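Local coordinates for geranyltranstransferase (Agrobacterium tumefaciens, PDB 2H8O), which probably catalyses the condensation of geranyl diphosphate with isopentenyl diphosphate to form farnesyl diphosphate, as a member of the polyprenyl synthetase family, at residues A112-L117 / R227-A232; D164-D169 / A180-L185; A98-D103 / A237-A242. All coordinates share one frame; numbering follows the deposited sequence. Where two conformers were deposited one is given.

Contact 1 of 3, residues A112-L117 / R227-A232; sequences AALECL and RFACEA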
ATOM      1  N   ALA A 112       3.149   6.499  13.354  1.00 15.12           N
ATOM      2  CA  ALA A 112       2.998   5.039  13.387  1.00 15.21           C
ATOM      3  C   ALA A 112       2.808   4.463  11.983  1.00 15.34           C
ATOM      4  O   ALA A 112       3.376   3.444  11.642  1.00 15.48           O
ATOM      5  CB  ALA A 112       1.845   4.612  14.307  1.00 15.85           C
ATOM      6  N   ALA A 113       1.967   5.122  11.194  1.00 15.19           N
ATOM      7  CA  ALA A 113       1.749   4.730   9.807  1.00 15.52           C
ATOM      8  C   ALA A 113       3.047   4.724   9.040  1.00 15.36           C
ATOM      9  O   ALA A 113       3.371   3.746   8.334  1.00 15.46           O
ATOM     10  CB  ALA A 113       0.787   5.666   9.132  1.00 15.68           C
ATOM     11  N   LEU A 114       3.798   5.814   9.169  1.00 15.52           N
ATOM     12  CA  LEU A 114       5.069   5.935   8.456  1.00 15.20           C
ATOM     13  C   LEU A 114       6.058   4.858   8.898  1.00 15.55           C
ATOM     14  O   LEU A 114       6.806   4.290   8.078  1.00 15.49           O
ATOM     15  CB  LEU A 114       5.654   7.328   8.659  1.00 15.34           C
ATOM     16  CG  LEU A 114       7.011   7.606   8.002  1.00 15.62           C
ATOM     17  CD1 LEU A 114       6.960   7.361   6.473  1.00 17.13           C
ATOM     18  CD2 LEU A 114       7.477   9.024   8.324  1.00 16.26           C
ATOM     19  N   GLU A 115       6.054   4.550  10.192  1.00 15.20           N
ATOM     20  CA  GLU A 115       6.905   3.489  10.694  1.00 15.43           C
ATOM     21  C   GLU A 115       6.521   2.113  10.136  1.00 15.24           C
ATOM     22  O   GLU A 115       7.402   1.275   9.824  1.00 15.71           O
ATOM     23  CB  GLU A 115       6.929   3.496  12.227  1.00 16.41           C
ATOM     24  CG  GLU A 115       8.025   2.611  12.841  1.00 16.15           C
ATOM     25  CD  GLU A 115       9.475   2.968  12.482  1.00 17.15           C
ATOM     26  OE1 GLU A 115       9.753   4.051  11.927  1.00 17.05           O
ATOM     27  OE2 GLU A 115      10.376   2.161  12.773  1.00 17.41           O
ATOM     28  N   CYS A 116       5.219   1.838  10.033  1.00 15.41           N
ATOM     29  CA  CYS A 116       4.778   0.583   9.431  1.00 15.25           C
ATOM     30  C   CYS A 116       5.337   0.476   8.018  1.00 15.44           C
ATOM     31  O   CYS A 116       5.815  -0.562   7.607  1.00 16.16           O
ATOM     32  CB  CYS A 116       3.260   0.482   9.355  1.00 16.43           C
ATOM     33  SG  CYS A 116       2.497   0.059  10.917  1.00 17.96           S
ATOM     34  N   LEU A 117       5.270   1.581   7.266  1.00 14.69           N
ATOM     35  CA  LEU A 117       5.767   1.565   5.886  1.00 15.08           C
ATOM     36  C   LEU A 117       7.297   1.365   5.881  1.00 15.13           C
ATOM     37  O   LEU A 117       7.825   0.544   5.122  1.00 15.51           O
ATOM     38  CB  LEU A 117       5.314   2.834   5.154  1.00 15.38           C
ATOM     39  CG  LEU A 117       5.399   2.744   3.615  1.00 15.26           C
ATOM     40  CD1 LEU A 117       4.331   3.597   2.916  1.00 16.04           C
ATOM     41  CD2 LEU A 117       6.796   3.048   3.156  1.00 17.31           C
ATOM     42  N   ARG A 227      11.916  13.292   3.985  1.00 16.98           N
ATOM     43  CA  ARG A 227      11.210  14.455   3.465  1.00 16.81           C
ATOM     44  C   ARG A 227       9.733  14.440   3.878  1.00 16.54           C
ATOM     45  O   ARG A 227       9.212  15.406   4.446  1.00 16.66           O
ATOM     46  CB  ARG A 227      11.364  14.493   1.930  1.00 16.50           C
ATOM     47  CG  ARG A 227      10.631  15.625   1.244  1.00 17.45           C
ATOM     48  CD  ARG A 227      10.559  15.377  -0.273  1.00 19.37           C
ATOM     49  NE  ARG A 227       9.529  14.386  -0.600  1.00 19.36           N
ATOM     50  CZ  ARG A 227       9.558  13.533  -1.620  1.00 22.22           C
ATOM     51  NH1 ARG A 227      10.608  13.461  -2.431  1.00 22.72           N
ATOM     52  NH2 ARG A 227       8.536  12.703  -1.794  1.00 21.65           N
ATOM     53  N   PHE A 228       9.073  13.323   3.595  1.00 16.39           N
ATOM     54  CA  PHE A 228       7.684  13.146   3.951  1.00 15.77           C
ATOM     55  C   PHE A 228       7.491  13.336   5.469  1.00 15.58           C
ATOM     56  O   PHE A 228       6.531  13.979   5.896  1.00 15.37           O
ATOM     57  CB  PHE A 228       7.173  11.763   3.537  1.00 16.59           C
ATOM     58  CG  PHE A 228       5.836  11.434   4.139  1.00 15.20           C
ATOM     59  CD1 PHE A 228       4.655  11.835   3.528  1.00 16.19           C
ATOM     60  CD2 PHE A 228       5.760  10.774   5.350  1.00 14.31           C
ATOM     61  CE1 PHE A 228       3.431  11.577   4.123  1.00 16.14           C
ATOM     62  CE2 PHE A 228       4.533  10.514   5.957  1.00 14.82           C
ATOM     63  CZ  PHE A 228       3.371  10.913   5.349  1.00 15.55           C
ATOM     64  N   ALA A 229       8.367  12.758   6.286  1.00 14.90           N
ATOM     65  CA  ALA A 229       8.181  12.819   7.744  1.00 15.41           C
ATOM     66  C   ALA A 229       8.059  14.256   8.239  1.00 15.77           C
ATOM     67  O   ALA A 229       7.244  14.577   9.085  1.00 16.18           O
ATOM     68  CB  ALA A 229       9.337  12.135   8.448  1.00 15.36           C
ATOM     69  N   CYS A 230       8.888  15.118   7.684  1.00 15.75           N
ATOM     70  CA  CYS A 230       8.924  16.525   8.081  1.00 15.88           C
ATOM     71  C   CYS A 230       7.799  17.317   7.458  1.00 15.81           C
ATOM     72  O   CYS A 230       7.149  18.102   8.120  1.00 15.86           O
ATOM     73  CB  CYS A 230      10.256  17.119   7.694  1.00 18.37           C
ATOM     74  SG  CYS A 230      11.633  16.389   8.648  1.00 15.98           S
ATOM     75  N   GLU A 231       7.572  17.103   6.166  1.00 15.66           N
ATOM     76  CA  GLU A 231       6.484  17.787   5.470  1.00 15.54           C
ATOM     77  C   GLU A 231       5.120  17.434   6.060  1.00 16.12           C
ATOM     78  O   GLU A 231       4.217  18.270   6.113  1.00 15.72           O
ATOM     79  CB  GLU A 231       6.541  17.523   3.951  1.00 15.88           C
ATOM     80  CG  GLU A 231       5.537  18.352   3.134  1.00 16.67           C
ATOM     81  CD  GLU A 231       5.605  18.106   1.648  1.00 17.08           C
ATOM     82  OE1 GLU A 231       6.442  17.302   1.214  1.00 18.76           O
ATOM     83  OE2 GLU A 231       4.834  18.754   0.905  1.00 19.22           O
ATOM     84  N   ALA A 232       4.981  16.187   6.519  1.00 14.81           N
ATOM     85  CA  ALA A 232       3.737  15.723   7.130  1.00 15.78           C
ATOM     86  C   ALA A 232       3.282  16.582   8.301  1.00 15.36           C
ATOM     87  O   ALA A 232       2.081  16.750   8.515  1.00 16.54           O
ATOM     88  CB  ALA A 232       3.873  14.273   7.578  1.00 13.89           C
TER
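In the core of the all-helical polyprenyl synthetase fold, Leu114 of helix 104-125 reaches across to Phe228 and Ala229 of helix 211-237. The contact is wholly apolar and buried. It is also small: the two segments bury 115 Å² between them. Leu114 carries one side of it with both of its methyl groups. CD1 lies 3.8 Å from Phe228 CD2 and approaches the ring obliquely. CD2 sits at the edge of the same ring, in its plane, and also presses on the next residue, with 3.6 Å between Leu114 CD2 and Ala229 CB. The fork of the leucine therefore spans two consecutive residues of the facing helix. CG of Leu114 stands anti to the backbone N (chi1 178°), which sends the branch point out toward that helix. Leu114 and Phe228 run past each other in opposite directions. One face of the Phe228 ring is backed from within its own helix by Ala232 CB, 4.0 Å above the plane and offset toward the rim. The nearest CA atoms, of Leu114 and Ala229, are 7.6 Å apart. Helix 88-99 adds Val93 beside Leu114 and Leu92 beside Ala229, while Ser184 and Leu185 of helix 175-189 touch Phe228. The contact joins two long helices of the all-alpha bundle characteristic of the polyprenyl synthetase family.

Contact 2 of 3, residues D164-D169 / A180-L185; sequences DIIASD and ALVISL
Ile166, near the end of helix 148-167, is the bump of this contact. It fills a hollow formed by Leu181, Val182 and Leu185 on helix 175-189. The two branches of the isoleucine divide the work. CG2 rests against the Leu181 side of the hollow, 3.9 Å from Leu181 CB, and meets its other wall at Val182, where the two CG2 methyls of Ile166 and Val182 are 4.0 Å apart. The longer branch goes one helical turn further along. Its extended end places Ile166 CD1 3.5 Å from Leu185 CD2, the closest touch between the segments. This reach follows from the torsions: CG1 stands beside the backbone N (chi1 -70°), and CD1 is then swung out in a trans chain (chi2 172°). The side chains meet at a slant, with no flat groups involved. One residue thus spans a full turn of the partner helix, and the segments bury 194 Å² between them. The nearest CA atoms, of Ile166 and Val182, are 7.1 Å apart. The dimer interface lies alongside. Val182 packs on Ala167 of the second subunit, and Asp164 forms a salt bridge with Arg187 of that subunit. Within the chain, Ala113 of helix 104-125 touches Ile166. Leu181 touches Ile235 of helix 211-237, so this helical hairpin is packed against both of those central helices.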
ATOM      1  N   ASP A 164      -4.375   2.548   5.941  1.00 16.40           N
ATOM      2  CA  ASP A 164      -5.453   2.428   6.925  1.00 16.08           C
ATOM      3  C   ASP A 164      -5.244   3.368   8.118  1.00 15.57           C
ATOM      4  O   ASP A 164      -6.144   4.081   8.508  1.00 16.71           O
ATOM      5  CB  ASP A 164      -5.564   0.974   7.400  1.00 16.78           C
ATOM      6  CG  ASP A 164      -6.806   0.702   8.235  1.00 18.98           C
ATOM      7  OD1 ASP A 164      -7.738   1.532   8.273  1.00 21.33           O
ATOM      8  OD2 ASP A 164      -6.861  -0.385   8.857  1.00 20.98           O
ATOM      9  N   ILE A 165      -4.047   3.359   8.694  1.00 15.34           N
ATOM     10  CA  ILE A 165      -3.766   4.145   9.891  1.00 15.50           C
ATOM     11  C   ILE A 165      -3.908   5.635   9.618  1.00 15.49           C
ATOM     12  O   ILE A 165      -4.474   6.380  10.422  1.00 16.79           O
ATOM     13  CB  ILE A 165      -2.358   3.838  10.423  1.00 14.91           C
ATOM     14  CG1 ILE A 165      -2.286   2.394  10.913  1.00 14.90           C
ATOM     15  CG2 ILE A 165      -1.964   4.812  11.547  1.00 16.66           C
ATOM     16  CD1 ILE A 165      -0.874   1.885  11.057  1.00 16.70           C
ATOM     17  N   ILE A 166      -3.425   6.076   8.461  1.00 15.76           N
ATOM     18  CA  ILE A 166      -3.574   7.497   8.145  1.00 16.21           C
ATOM     19  C   ILE A 166      -5.027   7.911   7.969  1.00 16.15           C
ATOM     20  O   ILE A 166      -5.451   8.942   8.490  1.00 16.97           O
ATOM     21  CB  ILE A 166      -2.795   7.868   6.907  1.00 16.61           C
ATOM     22  CG1 ILE A 166      -1.310   7.817   7.222  1.00 18.40           C
ATOM     23  CG2 ILE A 166      -3.171   9.284   6.393  1.00 16.89           C
ATOM     24  CD1 ILE A 166      -0.434   7.974   6.016  1.00 19.22           C
ATOM     25  N   ALA A 167      -5.805   7.112   7.240  1.00 16.45           N
ATOM     26  CA  ALA A 167      -7.139   7.556   6.825  1.00 17.04           C
ATOM     27  C   ALA A 167      -8.229   7.259   7.850  1.00 17.06           C
ATOM     28  O   ALA A 167      -9.331   7.812   7.754  1.00 17.58           O
ATOM     29  CB  ALA A 167      -7.502   6.932   5.458  1.00 18.28           C
ATOM     30  N   SER A 168      -7.915   6.373   8.801  1.00 17.04           N
ATOM     31  CA  SER A 168      -8.904   5.884   9.764  0.50 17.71           C
ATOM     32  C   SER A 168      -9.514   6.993  10.611  1.00 17.99           C
ATOM     33  O   SER A 168      -8.880   8.003  10.903  1.00 16.95           O
ATOM     34  CB  SER A 168      -8.306   4.804  10.682  0.50 17.72           C
ATOM     35  OG  SER A 168      -8.270   3.548  10.025  0.50 17.48           O
ATOM     36  N   ASP A 169     -10.762   6.767  11.025  1.00 19.03           N
ATOM     37  CA  ASP A 169     -11.462   7.731  11.850  1.00 20.19           C
ATOM     38  C   ASP A 169     -10.805   7.915  13.211  1.00 21.11           C
ATOM     39  O   ASP A 169     -10.975   8.977  13.820  1.00 22.21           O
ATOM     40  CB  ASP A 169     -12.918   7.327  12.046  1.00 20.95           C
ATOM     41  CG  ASP A 169     -13.745   7.437  10.784  1.00 22.84           C
ATOM     42  OD1 ASP A 169     -13.345   8.097   9.796  1.00 23.60           O
ATOM     43  OD2 ASP A 169     -14.838   6.827  10.789  1.00 27.11           O
ATOM     44  N   ALA A 180      -4.394  14.484   1.578  1.00 15.84           N
ATOM     45  CA  ALA A 180      -3.092  15.062   1.245  1.00 16.28           C
ATOM     46  C   ALA A 180      -1.945  14.178   1.712  1.00 16.05           C
ATOM     47  O   ALA A 180      -0.946  14.006   1.021  1.00 15.88           O
ATOM     48  CB  ALA A 180      -2.964  16.446   1.868  1.00 16.76           C
ATOM     49  N   LEU A 181      -2.085  13.610   2.905  1.00 14.97           N
ATOM     50  CA  LEU A 181      -1.069  12.721   3.453  1.00 15.48           C
ATOM     51  C   LEU A 181      -0.992  11.413   2.669  1.00 14.42           C
ATOM     52  O   LEU A 181       0.095  10.878   2.483  1.00 15.63           O
ATOM     53  CB  LEU A 181      -1.390  12.397   4.909  1.00 15.74           C
ATOM     54  CG  LEU A 181      -1.124  13.497   5.933  1.00 15.25           C
ATOM     55  CD1 LEU A 181      -1.683  13.098   7.278  1.00 16.70           C
ATOM     56  CD2 LEU A 181       0.344  13.786   6.055  1.00 16.66           C
ATOM     57  N   VAL A 182      -2.136  10.868   2.262  1.00 15.12           N
ATOM     58  CA  VAL A 182      -2.150   9.625   1.489  1.00 15.05           C
ATOM     59  C   VAL A 182      -1.389   9.846   0.167  1.00 15.55           C
ATOM     60  O   VAL A 182      -0.531   9.034  -0.223  1.00 15.85           O
ATOM     61  CB  VAL A 182      -3.573   9.115   1.235  1.00 14.85           C
ATOM     62  CG1 VAL A 182      -3.569   7.950   0.196  1.00 13.95           C
ATOM     63  CG2 VAL A 182      -4.255   8.646   2.563  1.00 15.54           C
ATOM     64  N   ILE A 183      -1.680  10.955  -0.497  1.00 15.81           N
ATOM     65  CA  ILE A 183      -0.971  11.307  -1.745  1.00 15.77           C
ATOM     66  C   ILE A 183       0.521  11.452  -1.464  1.00 15.22           C
ATOM     67  O   ILE A 183       1.353  10.857  -2.138  1.00 14.90           O
ATOM     68  CB  ILE A 183      -1.529  12.602  -2.403  1.00 15.26           C
ATOM     69  CG1 ILE A 183      -3.015  12.464  -2.763  1.00 16.81           C
ATOM     70  CG2 ILE A 183      -0.692  13.001  -3.633  1.00 16.99           C
ATOM     71  CD1 ILE A 183      -3.684  13.825  -2.961  1.00 17.76           C
ATOM     72  N   SER A 184       0.870  12.240  -0.452  1.00 15.55           N
ATOM     73  CA  SER A 184       2.272  12.522  -0.162  1.00 15.98           C
ATOM     74  C   SER A 184       3.038  11.237   0.174  1.00 15.89           C
ATOM     75  O   SER A 184       4.176  11.028  -0.285  1.00 15.88           O
ATOM     76  CB  SER A 184       2.352  13.512   1.003  1.00 17.23           C
ATOM     77  OG  SER A 184       3.672  13.913   1.273  1.00 21.57           O
ATOM     78  N   LEU A 185       2.417  10.375   0.977  1.00 16.02           N
ATOM     79  CA  LEU A 185       3.079   9.132   1.375  1.00 15.91           C
ATOM     80  C   LEU A 185       3.235   8.159   0.191  1.00 15.89           C
ATOM     81  O   LEU A 185       4.301   7.598  -0.036  1.00 15.64           O
ATOM     82  CB  LEU A 185       2.355   8.446   2.530  1.00 16.14           C
ATOM     83  CG  LEU A 185       3.082   7.217   3.081  1.00 17.07           C
ATOM     84  CD1 LEU A 185       4.554   7.526   3.442  1.00 17.51           C
ATOM     85  CD2 LEU A 185       2.313   6.632   4.272  1.00 17.17           C
TER

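Contact 3 of 3, residues A98-D103 / A237-A242; sequences ALLGGD and AGSNQA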
ATOM      1  N   ALA A  98       4.691  19.144  16.444  1.00 16.25           N
ATOM      2  CA  ALA A  98       4.840  19.969  17.650  1.00 17.08           C
ATOM      3  C   ALA A  98       5.353  21.369  17.316  1.00 17.64           C
ATOM      4  O   ALA A  98       4.856  22.369  17.870  1.00 18.22           O
ATOM      5  CB  ALA A  98       5.772  19.309  18.635  1.00 17.39           C
ATOM      6  N   LEU A  99       6.345  21.436  16.426  1.00 17.93           N
ATOM      7  CA  LEU A  99       6.907  22.711  15.997  1.00 18.28           C
ATOM      8  C   LEU A  99       5.839  23.661  15.494  1.00 19.10           C
ATOM      9  O   LEU A  99       5.892  24.874  15.788  1.00 18.91           O
ATOM     10  CB  LEU A  99       7.954  22.516  14.899  1.00 18.18           C
ATOM     11  CG  LEU A  99       8.606  23.782  14.348  1.00 18.04           C
ATOM     12  CD1 LEU A  99       9.559  24.396  15.368  1.00 20.65           C
ATOM     13  CD2 LEU A  99       9.299  23.461  13.024  1.00 18.22           C
ATOM     14  N   LEU A 100       4.891  23.112  14.736  1.00 19.36           N
ATOM     15  CA  LEU A 100       3.861  23.883  14.023  1.00 20.48           C
ATOM     16  C   LEU A 100       2.517  23.923  14.769  1.00 21.16           C
ATOM     17  O   LEU A 100       1.526  24.420  14.232  1.00 23.79           O
ATOM     18  CB  LEU A 100       3.678  23.305  12.614  1.00 20.81           C
ATOM     19  CG  LEU A 100       4.949  23.302  11.752  1.00 20.76           C
ATOM     20  CD1 LEU A 100       4.777  22.652  10.365  1.00 21.92           C
ATOM     21  CD2 LEU A 100       5.443  24.736  11.606  1.00 20.11           C
ATOM     22  N   GLY A 101       2.492  23.388  15.981  1.00 21.40           N
ATOM     23  CA  GLY A 101       1.323  23.447  16.850  1.00 21.21           C
ATOM     24  C   GLY A 101       0.136  22.577  16.476  1.00 21.59           C
ATOM     25  O   GLY A 101      -0.994  22.847  16.927  1.00 22.62           O
ATOM     26  N   GLY A 102       0.386  21.520  15.705  1.00 20.57           N
ATOM     27  CA  GLY A 102      -0.667  20.579  15.309  1.00 20.04           C
ATOM     28  C   GLY A 102      -1.034  19.622  16.419  1.00 19.15           C
ATOM     29  O   GLY A 102      -0.456  19.668  17.506  1.00 19.59           O
ATOM     30  N   ASP A 103      -2.005  18.756  16.131  1.00 19.09           N
ATOM     31  CA  ASP A 103      -2.548  17.796  17.076  1.00 18.55           C
ATOM     32  C   ASP A 103      -1.560  16.643  17.263  1.00 18.21           C
ATOM     33  O   ASP A 103      -1.281  15.883  16.318  1.00 16.91           O
ATOM     34  CB  ASP A 103      -3.893  17.283  16.540  1.00 18.52           C
ATOM     35  CG  ASP A 103      -4.637  16.423  17.530  1.00 20.36           C
ATOM     36  OD1 ASP A 103      -4.082  15.401  17.974  1.00 24.47           O
ATOM     37  OD2 ASP A 103      -5.779  16.782  17.882  1.00 26.21           O
ATOM     38  N   ALA A 237      -0.705  20.031  10.557  1.00 17.79           N
ATOM     39  CA  ALA A 237      -0.950  21.290  11.288  1.00 19.45           C
ATOM     40  C   ALA A 237      -1.837  22.250  10.494  1.00 20.41           C
ATOM     41  O   ALA A 237      -2.314  23.257  11.046  1.00 21.91           O
ATOM     42  CB  ALA A 237       0.360  21.955  11.651  1.00 19.37           C
ATOM     43  N   GLY A 238      -2.062  21.962   9.216  1.00 21.50           N
ATOM     44  CA  GLY A 238      -2.849  22.830   8.341  1.00 21.90           C
ATOM     45  C   GLY A 238      -2.100  24.101   7.984  1.00 22.50           C
ATOM     46  O   GLY A 238      -2.698  25.174   7.855  1.00 23.39           O
ATOM     47  N   SER A 239      -0.786  23.976   7.818  1.00 23.16           N
ATOM     48  CA  SER A 239       0.106  25.101   7.521  1.00 23.36           C
ATOM     49  C   SER A 239      -0.140  25.675   6.140  1.00 23.46           C
ATOM     50  O   SER A 239      -0.611  24.970   5.240  1.00 22.13           O
ATOM     51  CB  SER A 239       1.562  24.626   7.555  1.00 23.87           C
ATOM     52  OG  SER A 239       1.907  24.151   8.841  1.00 25.47           O
ATOM     53  N   ASN A 240       0.218  26.945   5.949  1.00 23.97           N
ATOM     54  CA  ASN A 240       0.185  27.521   4.606  1.00 24.51           C
ATOM     55  C   ASN A 240       1.256  26.911   3.705  1.00 25.03           C
ATOM     56  O   ASN A 240       2.146  26.193   4.184  1.00 24.97           O
ATOM     57  CB  ASN A 240       0.250  29.062   4.636  1.00 24.88           C
ATOM     58  CG  ASN A 240       1.573  29.618   5.131  1.00 25.55           C
ATOM     59  OD1 ASN A 240       2.618  28.990   5.052  1.00 27.39           O
ATOM     60  ND2 ASN A 240       1.528  30.867   5.599  1.00 29.12           N
ATOM     61  N   GLN A 241       1.146  27.155   2.402  1.00 24.95           N
ATOM     62  CA  GLN A 241       2.070  26.585   1.420  1.00 25.17           C
ATOM     63  C   GLN A 241       3.534  26.858   1.747  1.00 24.68           C
ATOM     64  O   GLN A 241       4.376  25.980   1.617  1.00 23.51           O
ATOM     65  CB  GLN A 241       1.769  27.111   0.011  1.00 25.87           C
ATOM     66  CG  GLN A 241       0.599  26.429  -0.637  1.00 27.52           C
ATOM     67  CD  GLN A 241       0.499  26.703  -2.127  1.00 27.45           C
ATOM     68  OE1 GLN A 241       0.565  27.857  -2.575  1.00 31.77           O
ATOM     69  NE2 GLN A 241       0.311  25.640  -2.903  1.00 31.36           N
ATOM     70  N   ALA A 242       3.830  28.094   2.138  1.00 23.67           N
ATOM     71  CA  ALA A 242       5.195  28.504   2.444  1.00 23.73           C
ATOM     72  C   ALA A 242       5.814  27.660   3.538  1.00 23.07           C
ATOM     73  O   ALA A 242       6.960  27.249   3.434  1.00 23.25           O
ATOM     74  CB  ALA A 242       5.220  29.972   2.862  1.00 23.80           C
TER
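Leu100 and Gly102 meet Ala237 and Ser239 where two helix-to-helix turns come together at one end of the all-helical fold. Each turn follows a helix that closes in a Schellman motif, with Gly101 and Gly238 as the residues of positive phi. The apolar contacts centre on Ala237. Its methyl lies against the leucine stem, with Leu100 CB 3.7 Å from Ala237 CB. The same methyl also faces the glycine backbone, 4.0 Å from Gly102 CA. The two backbones are very close here: Gly102 CA and Ala237 CA are 4.1 Å apart. Backbone bonds shape the first turn. Gly101 N bonds to Ala98 O at 3.2 Å, and Gly102 N bonds back to Val97 O. Capping bonds begin the next helices: Asp103 OD1, at the N-cap of helix 104-125, accepts from Ala106 N, and Asn240 OD1, at the N-cap of helix 241-267, accepts from Glu243 N. The remaining contact sets a methyl against a hydroxyl. Ser239 OG is hydrogen-bonded to Glu243 OE1, and it merely touches the leucine. With CG beside the backbone N (chi1 -59°) and CD1 extended from it (chi2 177°), Leu100 CD1 comes to 3.6 Å from Ser239 OG.

Read from the N terminus, the chain opens all three loops before it closes any. Residues 98-103 come first, then 112-117, then 164-169. Contact 2 closes the shortest loop when 180-185 folds back. Contact 1 closes around it at 227-232, and contact 3 closes last, at 237-242. The loops are strictly nested and none cross. Contacts 1 and 2 touch in the core, their centres about 10 Å apart, for instance through Ala113 with Ile165. Contact 3 lies about 15 Å from contact 1, centre to centre. It joins the turn between helices 88-99 and 104-125 to the turn between helices 211-237 and 241-267, at one end of the bundle.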